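Local coordinates for protein five-membered-cyclitol-phosphate synthase (Streptomyces citricolor, PDB 6K96) that belongs to the myo-inositol-1-phosphate synthase family, binds nicotinamide-adenine-dinucleotide on a Rossmann-like domain and assembles as a tetramer, at residues B[24-29]-B[40-45]; B[80-85]-B[261-266]; B[124-129]-B[309-314]. All blocks are in the same frame, centred on the assembly; numbering follows the deposited sequence.

Contact 1 of 3, residues B[24-29]-B[40-45]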
ATOM      1  N   GLU B  24     -12.036 -12.048 -29.942  1.00 53.72           N
ATOM      2  CA  GLU B  24     -13.254 -12.913 -29.843  1.00 57.15           C
ATOM      3  C   GLU B  24     -14.075 -12.573 -28.595  1.00 55.43           C
ATOM      4  O   GLU B  24     -15.271 -12.928 -28.605  1.00 57.08           O
ATOM      5  CB  GLU B  24     -12.959 -14.416 -29.792  1.00 60.66           C
ATOM      6  CG  GLU B  24     -13.177 -15.130 -31.132  1.00 64.52           C
ATOM      7  CD  GLU B  24     -14.615 -15.490 -31.537  1.00 65.84           C
ATOM      8  OE1 GLU B  24     -15.328 -16.138 -30.761  1.00 65.51           O
ATOM      9  OE2 GLU B  24     -15.021 -15.126 -32.646  1.00 70.05           O
ATOM     10  N   LEU B  25     -13.468 -11.998 -27.555  1.00 51.45           N
ATOM     11  CA  LEU B  25     -14.242 -11.474 -26.409  1.00 51.40           C
ATOM     12  C   LEU B  25     -15.070 -10.296 -26.913  1.00 51.92           C
ATOM     13  O   LEU B  25     -16.257 -10.331 -26.659  1.00 54.49           O
ATOM     14  CB  LEU B  25     -13.362 -11.063 -25.226  1.00 50.47           C
ATOM     15  CG  LEU B  25     -14.120 -10.737 -23.928  1.00 50.55           C
ATOM     16  CD1 LEU B  25     -13.504 -11.420 -22.728  1.00 51.44           C
ATOM     17  CD2 LEU B  25     -14.207  -9.244 -23.636  1.00 49.76           C
ATOM     18  N   TYR B  26     -14.494  -9.321 -27.621  1.00 51.43           N
ATOM     19  CA  TYR B  26     -15.274  -8.179 -28.167  1.00 51.91           C
ATOM     20  C   TYR B  26     -16.317  -8.704 -29.155  1.00 54.25           C
ATOM     21  O   TYR B  26     -17.348  -8.067 -29.233  1.00 54.89           O
ATOM     22  CB  TYR B  26     -14.393  -7.127 -28.846  1.00 50.88           C
ATOM     23  CG  TYR B  26     -13.539  -6.383 -27.868  1.00 49.49           C
ATOM     24  CD1 TYR B  26     -14.110  -5.503 -26.986  1.00 46.67           C
ATOM     25  CD2 TYR B  26     -12.167  -6.597 -27.789  1.00 49.99           C
ATOM     26  CE1 TYR B  26     -13.349  -4.855 -26.032  1.00 46.79           C
ATOM     27  CE2 TYR B  26     -11.385  -5.951 -26.838  1.00 48.34           C
ATOM     28  CZ  TYR B  26     -11.983  -5.071 -25.954  1.00 47.12           C
ATOM     29  OH  TYR B  26     -11.201  -4.423 -25.044  1.00 45.62           O
ATOM     30  N   ARG B  27     -16.047  -9.773 -29.919  1.00 57.51           N
ATOM     31  CA  ARG B  27     -17.038 -10.302 -30.894  1.00 61.27           C
ATOM     32  C   ARG B  27     -18.269 -10.777 -30.112  1.00 64.09           C
ATOM     33  O   ARG B  27     -19.390 -10.515 -30.581  1.00 64.36           O
ATOM     34  CB  ARG B  27     -16.494 -11.436 -31.769  1.00 61.07           C
ATOM     35  CG  ARG B  27     -16.753 -11.188 -33.252  1.00 62.15           C
ATOM     36  CD  ARG B  27     -16.790 -12.375 -34.203  1.00 62.80           C
ATOM     37  NE  ARG B  27     -15.511 -13.004 -34.502  1.00 62.67           N
ATOM     38  CZ  ARG B  27     -14.508 -12.447 -35.159  1.00 62.51           C
ATOM     39  NH1 ARG B  27     -14.580 -11.199 -35.597  1.00 61.51           N
ATOM     40  NH2 ARG B  27     -13.414 -13.156 -35.378  1.00 63.95           N
ATOM     41  N   LYS B  28     -18.038 -11.430 -28.965  1.00 65.52           N
ATOM     42  CA  LYS B  28     -19.058 -12.017 -28.059  1.00 67.20           C
ATOM     43  C   LYS B  28     -19.894 -10.875 -27.471  1.00 67.87           C
ATOM     44  O   LYS B  28     -21.142 -10.976 -27.516  1.00 68.17           O
ATOM     45  CB  LYS B  28     -18.396 -12.890 -26.980  1.00 69.64           C
ATOM     46  CG  LYS B  28     -19.346 -13.564 -25.992  1.00 73.31           C
ATOM     47  CD  LYS B  28     -18.828 -13.687 -24.547  1.00 75.97           C
ATOM     48  CE  LYS B  28     -19.080 -12.438 -23.706  1.00 78.42           C
ATOM     49  NZ  LYS B  28     -18.588 -12.543 -22.303  1.00 77.25           N
ATOM     50  N   MET B  29     -19.236  -9.820 -26.987  1.00 64.94           N
ATOM     51  CA  MET B  29     -19.898  -8.630 -26.384  1.00 65.29           C
ATOM     52  C   MET B  29     -20.817  -7.951 -27.416  1.00 65.52           C
ATOM     53  O   MET B  29     -21.864  -7.410 -26.970  1.00 64.89           O
ATOM     54  CB  MET B  29     -18.868  -7.628 -25.845  1.00 64.86           C
ATOM     55  CG  MET B  29     -18.200  -8.083 -24.530  1.00 65.09           C
ATOM     56  SD  MET B  29     -16.739  -7.096 -24.013  1.00 63.34           S
ATOM     57  CE  MET B  29     -17.510  -5.516 -23.670  1.00 64.71           C
ATOM     58  N   PRO B  40     -14.780  -1.848 -23.189  1.00 42.58           N
ATOM     59  CA  PRO B  40     -13.721  -1.506 -22.234  1.00 42.78           C
ATOM     60  C   PRO B  40     -12.322  -1.590 -22.864  1.00 41.77           C
ATOM     61  O   PRO B  40     -12.009  -2.571 -23.485  1.00 40.44           O
ATOM     62  CB  PRO B  40     -13.849  -2.570 -21.132  1.00 42.40           C
ATOM     63  CG  PRO B  40     -14.452  -3.769 -21.877  1.00 43.11           C
ATOM     64  CD  PRO B  40     -15.363  -3.170 -22.934  1.00 42.88           C
ATOM     65  N   GLY B  41     -11.546  -0.517 -22.734  1.00 43.35           N
ATOM     66  CA  GLY B  41     -10.091  -0.494 -23.006  1.00 42.62           C
ATOM     67  C   GLY B  41      -9.784  -0.098 -24.434  1.00 42.40           C
ATOM     68  O   GLY B  41      -8.628  -0.228 -24.853  1.00 42.00           O
ATOM     69  N   ILE B  42     -10.782   0.398 -25.164  1.00 43.54           N
ATOM     70  CA  ILE B  42     -10.662   0.793 -26.595  1.00 43.09           C
ATOM     71  C   ILE B  42     -10.643   2.319 -26.692  1.00 45.66           C
ATOM     72  O   ILE B  42     -11.689   2.921 -26.432  1.00 50.17           O
ATOM     73  CB  ILE B  42     -11.827   0.155 -27.359  1.00 43.35           C
ATOM     74  CG1 ILE B  42     -11.889  -1.355 -27.111  1.00 42.95           C
ATOM     75  CG2 ILE B  42     -11.743   0.494 -28.833  1.00 44.08           C
ATOM     76  CD1 ILE B  42     -10.565  -2.055 -27.353  1.00 42.90           C
ATOM     77  N   LYS B  43      -9.506   2.928 -27.031  1.00 47.87           N
ATOM     78  CA  LYS B  43      -9.387   4.399 -27.191  1.00 49.92           C
ATOM     79  C   LYS B  43     -10.094   4.844 -28.468  1.00 51.58           C
ATOM     80  O   LYS B  43     -10.665   5.945 -28.464  1.00 56.59           O
ATOM     81  CB  LYS B  43      -7.941   4.901 -27.284  1.00 52.41           C
ATOM     82  CG  LYS B  43      -7.781   6.333 -26.769  1.00 55.42           C
ATOM     83  CD  LYS B  43      -6.752   7.269 -27.409  1.00 59.77           C
ATOM     84  CE  LYS B  43      -7.320   8.674 -27.639  1.00 64.55           C
ATOM     85  NZ  LYS B  43      -6.322   9.776 -27.517  1.00 64.51           N
ATOM     86  N   ARG B  44      -9.992   4.062 -29.538  1.00 50.50           N
ATOM     87  CA  ARG B  44     -10.514   4.411 -30.891  1.00 50.11           C
ATOM     88  C   ARG B  44     -11.219   3.184 -31.457  1.00 47.33           C
ATOM     89  O   ARG B  44     -10.560   2.247 -31.874  1.00 49.16           O
ATOM     90  CB  ARG B  44      -9.370   4.822 -31.825  1.00 52.29           C
ATOM     91  CG  ARG B  44      -8.522   5.967 -31.299  1.00 55.67           C
ATOM     92  CD  ARG B  44      -7.797   6.731 -32.411  1.00 58.76           C
ATOM     93  NE  ARG B  44      -6.863   7.702 -31.867  1.00 60.31           N
ATOM     94  CZ  ARG B  44      -5.733   7.371 -31.213  1.00 65.92           C
ATOM     95  NH1 ARG B  44      -5.399   6.095 -31.040  1.00 66.28           N
ATOM     96  NH2 ARG B  44      -4.897   8.310 -30.775  1.00 68.82           N
ATOM     97  N   PRO B  45     -12.554   3.087 -31.397  1.00 44.91           N
ATOM     98  CA  PRO B  45     -13.247   1.865 -31.786  1.00 43.67           C
ATOM     99  C   PRO B  45     -13.212   1.558 -33.281  1.00 41.85           C
ATOM    100  O   PRO B  45     -13.588   0.466 -33.644  1.00 41.89           O
ATOM    101  CB  PRO B  45     -14.710   2.122 -31.375  1.00 44.83           C
ATOM    102  CG  PRO B  45     -14.680   3.281 -30.390  1.00 44.92           C
ATOM    103  CD  PRO B  45     -13.461   4.078 -30.786  1.00 46.33           C
TER
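Between helical segment 24-29 and the irregular loop 40-45 the backbones stay well apart, the nearest pair of CA atoms being those of Tyr26 and Pro40 at 9.1 Å, so side chains bridge the gap. The Tyr26 ring does most of this. Its hydroxyl OH donates to the carbonyl O of Pro40 at 2.6 Å, with a C=O...donor angle of 172°, and the acceptor lies at the ring edge, close to its plane. Ile42 comes at Tyr26 from the opposite direction: its terminal methyl CD1 sits 3.6 Å from Tyr26 CZ, in an oblique approach beside the phenol end. Nearly one turn further along the helix, Met29 bends at its last torsion (chi3 66°) and carries the methyl CE to Pro40 CD at 3.3 Å, so that its methyl end meets the CD corner of the proline ring. Besides donating to Pro40 O, Tyr26 OH is hydrogen-bonded to the backbone N of Ala278 of the second subunit, so two bonds hold the hydroxyl; Trp277 of that subunit meets the ring edge-to-face. This is a helix-loop contact at a subunit interface: helix 14-31, which follows the first strand of the Rossmann-like parallel sheet, is tied to the loop leading to strand 46-47.

Contact 2 of 3, residues B[80-85]-B[261-266]; sequences PNNYPL and HLKDHK
Two first torsions bring Asn82 and Asp264 together: Asn82 holds CG between its backbone N and carbonyl carbon (chi1 64°), turning the amide onto the other segment, while Asp264 extends CG away from its own N (chi1 -176°), sending the carboxylate toward Tyr83. The Asn82 amide lies against the backbone and CB of the turn. Its ND2 is 3.4 Å from Lys263 CA, and its OD1 is 3.6 Å from Asp264 CB. OD1 also approaches Asp264 N at 3.2 Å, but at an angle too poor for a hydrogen bond; ND2 bonds weakly to Gly218 O. Asp264 OD2 reaches the edge of the Tyr83 ring near its plane, 3.4 Å from CD1, with ring and carboxylate planes 66° apart. Asp264 and Tyr83 find their polar partners elsewhere: Asp264 OD1 bonds to Ser293 OG and Asn219 ND2, its OD2 to Gln291 NE2, and the Tyr83 hydroxyl to Ser294 OG. These bonds fix the buried carboxylate's rotation from both oxygens. Leu262 to His265 form a type II' beta turn, closed by His265 N to Leu262 O at 2.8 Å, which presents Lys263 and Asp264 to the loop. The Asp264 side chain lies about 4 Å from the bound sodium ion and about 5 Å from NAD; through its bond to Ser293, which with Asn15 belongs to the sodium site, Asp264 probably acts as a second-shell residue there.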
ATOM      1  N   PRO B  80       4.845 -22.232 -23.268  1.00 42.74           N
ATOM      2  CA  PRO B  80       4.670 -21.623 -21.944  1.00 41.02           C
ATOM      3  C   PRO B  80       3.879 -20.301 -21.912  1.00 38.40           C
ATOM      4  O   PRO B  80       4.171 -19.491 -21.041  1.00 38.02           O
ATOM      5  CB  PRO B  80       6.140 -21.415 -21.519  1.00 41.76           C
ATOM      6  CG  PRO B  80       6.862 -21.079 -22.819  1.00 41.85           C
ATOM      7  CD  PRO B  80       6.067 -21.752 -23.928  1.00 42.03           C
ATOM      8  N   ASN B  81       2.949 -20.099 -22.864  1.00 36.75           N
ATOM      9  CA  ASN B  81       1.951 -18.981 -22.885  1.00 35.60           C
ATOM     10  C   ASN B  81       1.036 -19.120 -21.661  1.00 35.35           C
ATOM     11  O   ASN B  81       0.541 -20.240 -21.410  1.00 36.60           O
ATOM     12  CB  ASN B  81       1.067 -18.911 -24.134  1.00 34.96           C
ATOM     13  CG  ASN B  81       1.816 -18.482 -25.382  1.00 34.73           C
ATOM     14  OD1 ASN B  81       3.038 -18.319 -25.334  1.00 34.46           O
ATOM     15  ND2 ASN B  81       1.112 -18.354 -26.505  1.00 33.13           N
ATOM     16  N   ASN B  82       0.892 -18.044 -20.895  1.00 33.76           N
ATOM     17  CA  ASN B  82       0.200 -18.068 -19.588  1.00 33.35           C
ATOM     18  C   ASN B  82      -0.608 -16.769 -19.459  1.00 31.89           C
ATOM     19  O   ASN B  82      -0.867 -16.369 -18.359  1.00 31.32           O
ATOM     20  CB  ASN B  82       1.201 -18.351 -18.468  1.00 33.45           C
ATOM     21  CG  ASN B  82       2.227 -17.255 -18.328  1.00 33.56           C
ATOM     22  OD1 ASN B  82       2.033 -16.172 -18.897  1.00 32.92           O
ATOM     23  ND2 ASN B  82       3.273 -17.516 -17.532  1.00 34.10           N
ATOM     24  N   TYR B  83      -0.946 -16.123 -20.568  1.00 30.87           N
ATOM     25  CA  TYR B  83      -2.097 -15.201 -20.588  1.00 31.34           C
ATOM     26  C   TYR B  83      -3.313 -16.029 -20.182  1.00 33.26           C
ATOM     27  O   TYR B  83      -3.352 -17.240 -20.454  1.00 34.58           O
ATOM     28  CB  TYR B  83      -2.308 -14.571 -21.959  1.00 30.19           C
ATOM     29  CG  TYR B  83      -3.310 -13.444 -22.012  1.00 29.00           C
ATOM     30  CD1 TYR B  83      -2.967 -12.185 -21.575  1.00 28.11           C
ATOM     31  CD2 TYR B  83      -4.581 -13.616 -22.546  1.00 28.74           C
ATOM     32  CE1 TYR B  83      -3.871 -11.135 -21.612  1.00 27.79           C
ATOM     33  CE2 TYR B  83      -5.474 -12.563 -22.649  1.00 28.13           C
ATOM     34  CZ  TYR B  83      -5.130 -11.326 -22.152  1.00 27.69           C
ATOM     35  OH  TYR B  83      -5.977 -10.267 -22.237  1.00 27.26           O
ATOM     36  N   PRO B  84      -4.290 -15.465 -19.439  1.00 34.03           N
ATOM     37  CA  PRO B  84      -5.486 -16.224 -19.055  1.00 35.59           C
ATOM     38  C   PRO B  84      -6.319 -16.729 -20.252  1.00 36.82           C
ATOM     39  O   PRO B  84      -6.299 -16.146 -21.273  1.00 35.30           O
ATOM     40  CB  PRO B  84      -6.326 -15.202 -18.252  1.00 34.69           C
ATOM     41  CG  PRO B  84      -5.304 -14.249 -17.731  1.00 34.33           C
ATOM     42  CD  PRO B  84      -4.273 -14.120 -18.851  1.00 33.67           C
ATOM     43  N   LEU B  85      -7.038 -17.828 -20.042  1.00 41.03           N
ATOM     44  CA  LEU B  85      -8.262 -18.222 -20.790  1.00 43.95           C
ATOM     45  C   LEU B  85      -9.375 -17.241 -20.432  1.00 44.49           C
ATOM     46  O   LEU B  85      -9.636 -17.085 -19.232  1.00 42.88           O
ATOM     47  CB  LEU B  85      -8.683 -19.645 -20.414  1.00 45.55           C
ATOM     48  CG  LEU B  85      -8.053 -20.736 -21.279  1.00 47.30           C
ATOM     49  CD1 LEU B  85      -6.616 -20.997 -20.822  1.00 47.10           C
ATOM     50  CD2 LEU B  85      -8.914 -22.008 -21.245  1.00 48.68           C
ATOM     51  N   HIS B 261       3.997 -17.567  -9.976  1.00 27.90           N
ATOM     52  CA  HIS B 261       2.509 -17.553  -9.815  1.00 28.02           C
ATOM     53  C   HIS B 261       1.896 -16.217 -10.275  1.00 27.84           C
ATOM     54  O   HIS B 261       0.702 -16.154 -10.265  1.00 28.09           O
ATOM     55  CB  HIS B 261       2.099 -17.884  -8.363  1.00 28.17           C
ATOM     56  CG  HIS B 261       2.338 -16.774  -7.385  1.00 27.61           C
ATOM     57  ND1 HIS B 261       3.337 -16.828  -6.440  1.00 27.71           N
ATOM     58  CD2 HIS B 261       1.715 -15.583  -7.205  1.00 27.06           C
ATOM     59  CE1 HIS B 261       3.338 -15.705  -5.742  1.00 27.33           C
ATOM     60  NE2 HIS B 261       2.374 -14.912  -6.211  1.00 26.80           N
ATOM     61  N   LEU B 262       2.664 -15.177 -10.595  1.00 27.72           N
ATOM     62  CA  LEU B 262       2.141 -13.990 -11.326  1.00 27.77           C
ATOM     63  C   LEU B 262       1.841 -14.303 -12.794  1.00 28.10           C
ATOM     64  O   LEU B 262       1.043 -13.541 -13.359  1.00 27.53           O
ATOM     65  CB  LEU B 262       3.093 -12.800 -11.260  1.00 27.50           C
ATOM     66  CG  LEU B 262       3.202 -12.125  -9.888  1.00 27.70           C
ATOM     67  CD1 LEU B 262       4.086 -10.869  -9.934  1.00 27.57           C
ATOM     68  CD2 LEU B 262       1.863 -11.747  -9.367  1.00 27.67           C
ATOM     69  N   LYS B 263       2.495 -15.287 -13.422  1.00 29.05           N
ATOM     70  CA  LYS B 263       2.292 -15.591 -14.867  1.00 29.47           C
ATOM     71  C   LYS B 263       2.420 -14.302 -15.697  1.00 28.15           C
ATOM     72  O   LYS B 263       3.394 -13.566 -15.526  1.00 27.22           O
ATOM     73  CB  LYS B 263       0.931 -16.289 -15.037  1.00 31.11           C
ATOM     74  CG  LYS B 263       0.937 -17.739 -14.561  1.00 33.46           C
ATOM     75  CD  LYS B 263      -0.333 -18.236 -13.875  1.00 35.44           C
ATOM     76  CE  LYS B 263      -0.442 -19.755 -13.791  1.00 37.41           C
ATOM     77  NZ  LYS B 263      -0.720 -20.372 -15.123  1.00 38.53           N
ATOM     78  N   ASP B 264       1.442 -14.005 -16.555  1.00 27.77           N
ATOM     79  CA  ASP B 264       1.431 -12.790 -17.423  1.00 26.95           C
ATOM     80  C   ASP B 264       1.021 -11.533 -16.656  1.00 26.49           C
ATOM     81  O   ASP B 264       1.049 -10.496 -17.300  1.00 25.87           O
ATOM     82  CB  ASP B 264       0.555 -12.941 -18.656  1.00 26.89           C
ATOM     83  CG  ASP B 264       0.601 -11.766 -19.609  1.00 26.81           C
ATOM     84  OD1 ASP B 264       1.665 -11.511 -20.280  1.00 27.14           O
ATOM     85  OD2 ASP B 264      -0.423 -11.080 -19.687  1.00 27.02           O
ATOM     86  N   HIS B 265       0.801 -11.587 -15.347  1.00 26.75           N
ATOM     87  CA  HIS B 265       0.584 -10.363 -14.537  1.00 27.67           C
ATOM     88  C   HIS B 265       1.873  -9.596 -14.331  1.00 27.76           C
ATOM     89  O   HIS B 265       2.880 -10.211 -14.176  1.00 28.32           O
ATOM     90  CB  HIS B 265       0.027 -10.653 -13.145  1.00 28.69           C
ATOM     91  CG  HIS B 265      -1.433 -10.866 -13.144  1.00 29.32           C
ATOM     92  ND1 HIS B 265      -1.977 -11.974 -12.572  1.00 30.40           N
ATOM     93  CD2 HIS B 265      -2.446 -10.140 -13.664  1.00 30.15           C
ATOM     94  CE1 HIS B 265      -3.304 -11.937 -12.701  1.00 31.51           C
ATOM     95  NE2 HIS B 265      -3.627 -10.819 -13.395  1.00 31.31           N
ATOM     96  N   LYS B 266       1.824  -8.280 -14.258  1.00 28.02           N
ATOM     97  CA  LYS B 266       3.026  -7.508 -13.897  1.00 28.31           C
ATOM     98  C   LYS B 266       2.621  -6.604 -12.726  1.00 27.56           C
ATOM     99  O   LYS B 266       1.590  -5.979 -12.833  1.00 27.39           O
ATOM    100  CB  LYS B 266       3.562  -6.752 -15.114  1.00 29.17           C
ATOM    101  CG  LYS B 266       4.394  -5.524 -14.774  1.00 30.37           C
ATOM    102  CD  LYS B 266       5.251  -5.009 -15.913  1.00 31.44           C
ATOM    103  CE  LYS B 266       6.581  -5.719 -15.936  1.00 32.59           C
ATOM    104  NZ  LYS B 266       7.510  -4.985 -16.834  1.00 34.38           N
TER

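Contact 3 of 3, residues B[124-129]-B[309-314]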
ATOM      1  N   LYS B 124      -2.120 -14.096 -48.415  1.00 70.27           N
ATOM      2  CA  LYS B 124      -2.651 -12.756 -48.764  1.00 71.93           C
ATOM      3  C   LYS B 124      -2.650 -11.885 -47.502  1.00 68.27           C
ATOM      4  O   LYS B 124      -3.553 -11.047 -47.356  1.00 65.68           O
ATOM      5  CB  LYS B 124      -4.057 -12.848 -49.380  1.00 72.05           C
ATOM      6  CG  LYS B 124      -4.622 -11.500 -49.838  1.00 73.28           C
ATOM      7  CD  LYS B 124      -5.333 -11.469 -51.203  1.00 75.60           C
ATOM      8  CE  LYS B 124      -5.846 -10.088 -51.578  1.00 74.78           C
ATOM      9  NZ  LYS B 124      -7.182  -9.825 -50.993  1.00 74.74           N
ATOM     10  N   ALA B 125      -1.658 -12.064 -46.633  1.00 64.16           N
ATOM     11  CA  ALA B 125      -1.490 -11.240 -45.420  1.00 61.63           C
ATOM     12  C   ALA B 125      -1.342  -9.769 -45.829  1.00 58.11           C
ATOM     13  O   ALA B 125      -0.906  -9.477 -46.965  1.00 59.50           O
ATOM     14  CB  ALA B 125      -0.305 -11.747 -44.632  1.00 63.62           C
ATOM     15  N   GLU B 126      -1.777  -8.876 -44.955  1.00 55.29           N
ATOM     16  CA  GLU B 126      -1.709  -7.417 -45.185  1.00 53.78           C
ATOM     17  C   GLU B 126      -0.671  -6.843 -44.239  1.00 51.95           C
ATOM     18  O   GLU B 126       0.024  -5.873 -44.626  1.00 54.94           O
ATOM     19  CB  GLU B 126      -3.043  -6.745 -44.903  1.00 54.77           C
ATOM     20  CG  GLU B 126      -4.108  -6.983 -45.950  1.00 57.14           C
ATOM     21  CD  GLU B 126      -5.330  -6.089 -45.741  1.00 59.02           C
ATOM     22  OE1 GLU B 126      -6.236  -6.481 -44.945  1.00 61.92           O
ATOM     23  OE2 GLU B 126      -5.378  -5.002 -46.348  1.00 59.42           O
ATOM     24  N   VAL B 127      -0.572  -7.446 -43.058  1.00 47.81           N
ATOM     25  CA  VAL B 127       0.274  -6.964 -41.938  1.00 44.33           C
ATOM     26  C   VAL B 127       1.019  -8.177 -41.407  1.00 42.29           C
ATOM     27  O   VAL B 127       0.375  -9.212 -41.141  1.00 42.53           O
ATOM     28  CB  VAL B 127      -0.580  -6.313 -40.834  1.00 44.08           C
ATOM     29  CG1 VAL B 127       0.281  -5.841 -39.678  1.00 44.21           C
ATOM     30  CG2 VAL B 127      -1.447  -5.171 -41.346  1.00 43.75           C
ATOM     31  N   LEU B 128       2.321  -8.044 -41.217  1.00 40.72           N
ATOM     32  CA  LEU B 128       3.096  -9.011 -40.416  1.00 39.09           C
ATOM     33  C   LEU B 128       3.414  -8.336 -39.087  1.00 38.28           C
ATOM     34  O   LEU B 128       4.010  -7.262 -39.114  1.00 38.85           O
ATOM     35  CB  LEU B 128       4.367  -9.422 -41.148  1.00 39.02           C
ATOM     36  CG  LEU B 128       5.247 -10.333 -40.297  1.00 38.41           C
ATOM     37  CD1 LEU B 128       4.604 -11.672 -40.111  1.00 38.16           C
ATOM     38  CD2 LEU B 128       6.609 -10.497 -40.880  1.00 38.76           C
ATOM     39  N   LEU B 129       2.931  -8.908 -37.986  1.00 38.01           N
ATOM     40  CA  LEU B 129       3.218  -8.477 -36.593  1.00 37.57           C
ATOM     41  C   LEU B 129       4.451  -9.233 -36.074  1.00 37.59           C
ATOM     42  O   LEU B 129       4.395 -10.482 -35.845  1.00 38.71           O
ATOM     43  CB  LEU B 129       1.992  -8.759 -35.715  1.00 38.01           C
ATOM     44  CG  LEU B 129       2.130  -8.357 -34.246  1.00 37.32           C
ATOM     45  CD1 LEU B 129       2.317  -6.852 -34.110  1.00 37.06           C
ATOM     46  CD2 LEU B 129       0.931  -8.839 -33.455  1.00 37.89           C
ATOM     47  N   ALA B 309      -4.926  -0.144 -42.772  1.00 40.35           N
ATOM     48  CA  ALA B 309      -5.712   0.934 -43.424  1.00 41.96           C
ATOM     49  C   ALA B 309      -4.796   1.756 -44.335  1.00 42.95           C
ATOM     50  O   ALA B 309      -5.216   2.117 -45.418  1.00 43.23           O
ATOM     51  CB  ALA B 309      -6.392   1.806 -42.407  1.00 42.10           C
ATOM     52  N   ALA B 310      -3.549   1.945 -43.921  1.00 44.98           N
ATOM     53  CA  ALA B 310      -2.508   2.708 -44.651  1.00 46.63           C
ATOM     54  C   ALA B 310      -2.104   1.955 -45.919  1.00 47.51           C
ATOM     55  O   ALA B 310      -2.053   2.575 -46.981  1.00 50.81           O
ATOM     56  CB  ALA B 310      -1.326   2.956 -43.752  1.00 46.86           C
ATOM     57  N   ARG B 311      -1.899   0.649 -45.833  1.00 47.27           N
ATOM     58  CA  ARG B 311      -1.613  -0.189 -47.028  1.00 48.75           C
ATOM     59  C   ARG B 311      -2.806  -0.171 -48.012  1.00 49.41           C
ATOM     60  O   ARG B 311      -2.565  -0.139 -49.237  1.00 50.32           O
ATOM     61  CB  ARG B 311      -1.214  -1.603 -46.593  1.00 48.92           C
ATOM     62  CG  ARG B 311      -0.799  -2.490 -47.750  1.00 50.53           C
ATOM     63  CD  ARG B 311      -0.365  -3.845 -47.235  1.00 52.23           C
ATOM     64  NE  ARG B 311      -0.088  -4.767 -48.326  1.00 54.14           N
ATOM     65  CZ  ARG B 311      -0.981  -5.576 -48.878  1.00 56.05           C
ATOM     66  NH1 ARG B 311      -2.237  -5.619 -48.468  1.00 55.89           N
ATOM     67  NH2 ARG B 311      -0.613  -6.348 -49.866  1.00 59.49           N
ATOM     68  N   ARG B 312      -4.042  -0.231 -47.512  1.00 50.60           N
ATOM     69  CA  ARG B 312      -5.296  -0.157 -48.340  1.00 51.60           C
ATOM     70  C   ARG B 312      -5.330   1.188 -49.078  1.00 51.68           C
ATOM     71  O   ARG B 312      -5.712   1.194 -50.241  1.00 52.05           O
ATOM     72  CB  ARG B 312      -6.602  -0.282 -47.535  1.00 51.43           C
ATOM     73  CG  ARG B 312      -6.730  -1.480 -46.604  1.00 51.10           C
ATOM     74  CD  ARG B 312      -7.961  -2.324 -46.876  1.00 51.43           C
ATOM     75  NE  ARG B 312      -7.919  -3.498 -46.029  1.00 50.75           N
ATOM     76  CZ  ARG B 312      -8.458  -3.596 -44.810  1.00 50.39           C
ATOM     77  NH1 ARG B 312      -8.323  -4.731 -44.130  1.00 48.55           N
ATOM     78  NH2 ARG B 312      -9.110  -2.567 -44.274  1.00 50.62           N
ATOM     79  N   VAL B 313      -4.844   2.255 -48.451  1.00 52.13           N
ATOM     80  CA  VAL B 313      -4.856   3.640 -49.004  1.00 54.02           C
ATOM     81  C   VAL B 313      -3.480   4.014 -49.607  1.00 53.91           C
ATOM     82  O   VAL B 313      -3.352   5.147 -50.131  1.00 52.69           O
ATOM     83  CB  VAL B 313      -5.368   4.567 -47.885  1.00 54.71           C
ATOM     84  CG1 VAL B 313      -4.553   5.836 -47.675  1.00 56.13           C
ATOM     85  CG2 VAL B 313      -6.822   4.893 -48.131  1.00 55.34           C
ATOM     86  N   GLY B 314      -2.498   3.095 -49.569  1.00 53.65           N
ATOM     87  CA  GLY B 314      -1.166   3.258 -50.197  1.00 53.63           C
ATOM     88  C   GLY B 314      -0.272   4.297 -49.519  1.00 53.34           C
ATOM     89  O   GLY B 314       0.626   4.837 -50.184  1.00 53.55           O
TER
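A salt-bridge network of Glu126, Arg311 and Arg312 joins the entry to strand 127-130 of the Rossmann-like parallel sheet to the C-terminal end of helix 292-313, which finishes in a Schellman motif with Gly314 at positive phi. Arg312 grips the Glu126 carboxylate side-on with two nitrogens. Its NH1 bonds to OE1 at 2.8 Å (N-H...acceptor angle 153°), and its NE bonds to OE2 at 3.0 Å with a more bent angle of 134°. Both oxygens use syn lone pairs, although the group planes are 31° apart, which leaves the acceptors tilted from the guanidinium plane. Arg311 meets the same glutamate differently. Extended from CG to NE, its chain runs past the backbone and puts CD 3.3 Å from Glu126 O, while one face of its guanidinium looks onto Glu126 CA and Ala125 O. The ionic part is long, Arg311 NH1 to Glu126 OE2 being 3.8 Å, and Arg311 NE is instead hydrogen-bonded to the carbonyl O of Lys151. Two arginines beside the buried carboxylate would be expected to stabilise its charged form. Glu126 reaches them with CG anti to its carbonyl carbon, and its aliphatic CG lies 3.4 Å from Arg311 NH1.

All three contacts are partly buried, their centres about 17 Å from the chain's centre, yet none is a purely apolar core. Contacts 1 and 3 each join a helix to a segment running into a strand, of the small antiparallel pair in contact 1 and of the parallel sheet in contact 3; contact 1 lies at a subunit interface, whereas no other chain touches contact 3. Contact 2 joins a loop to the turn before strand 265-275, beside the bound NAD and sodium ion. Chemistry follows place: a tyrosine-to-carbonyl bond among apolar groups in contact 1, close polar packing without a hydrogen bond between the segments in contact 2, and charge pairing in contact 3. Helix 292-313 links the last two, its start bordering 80-85/261-266.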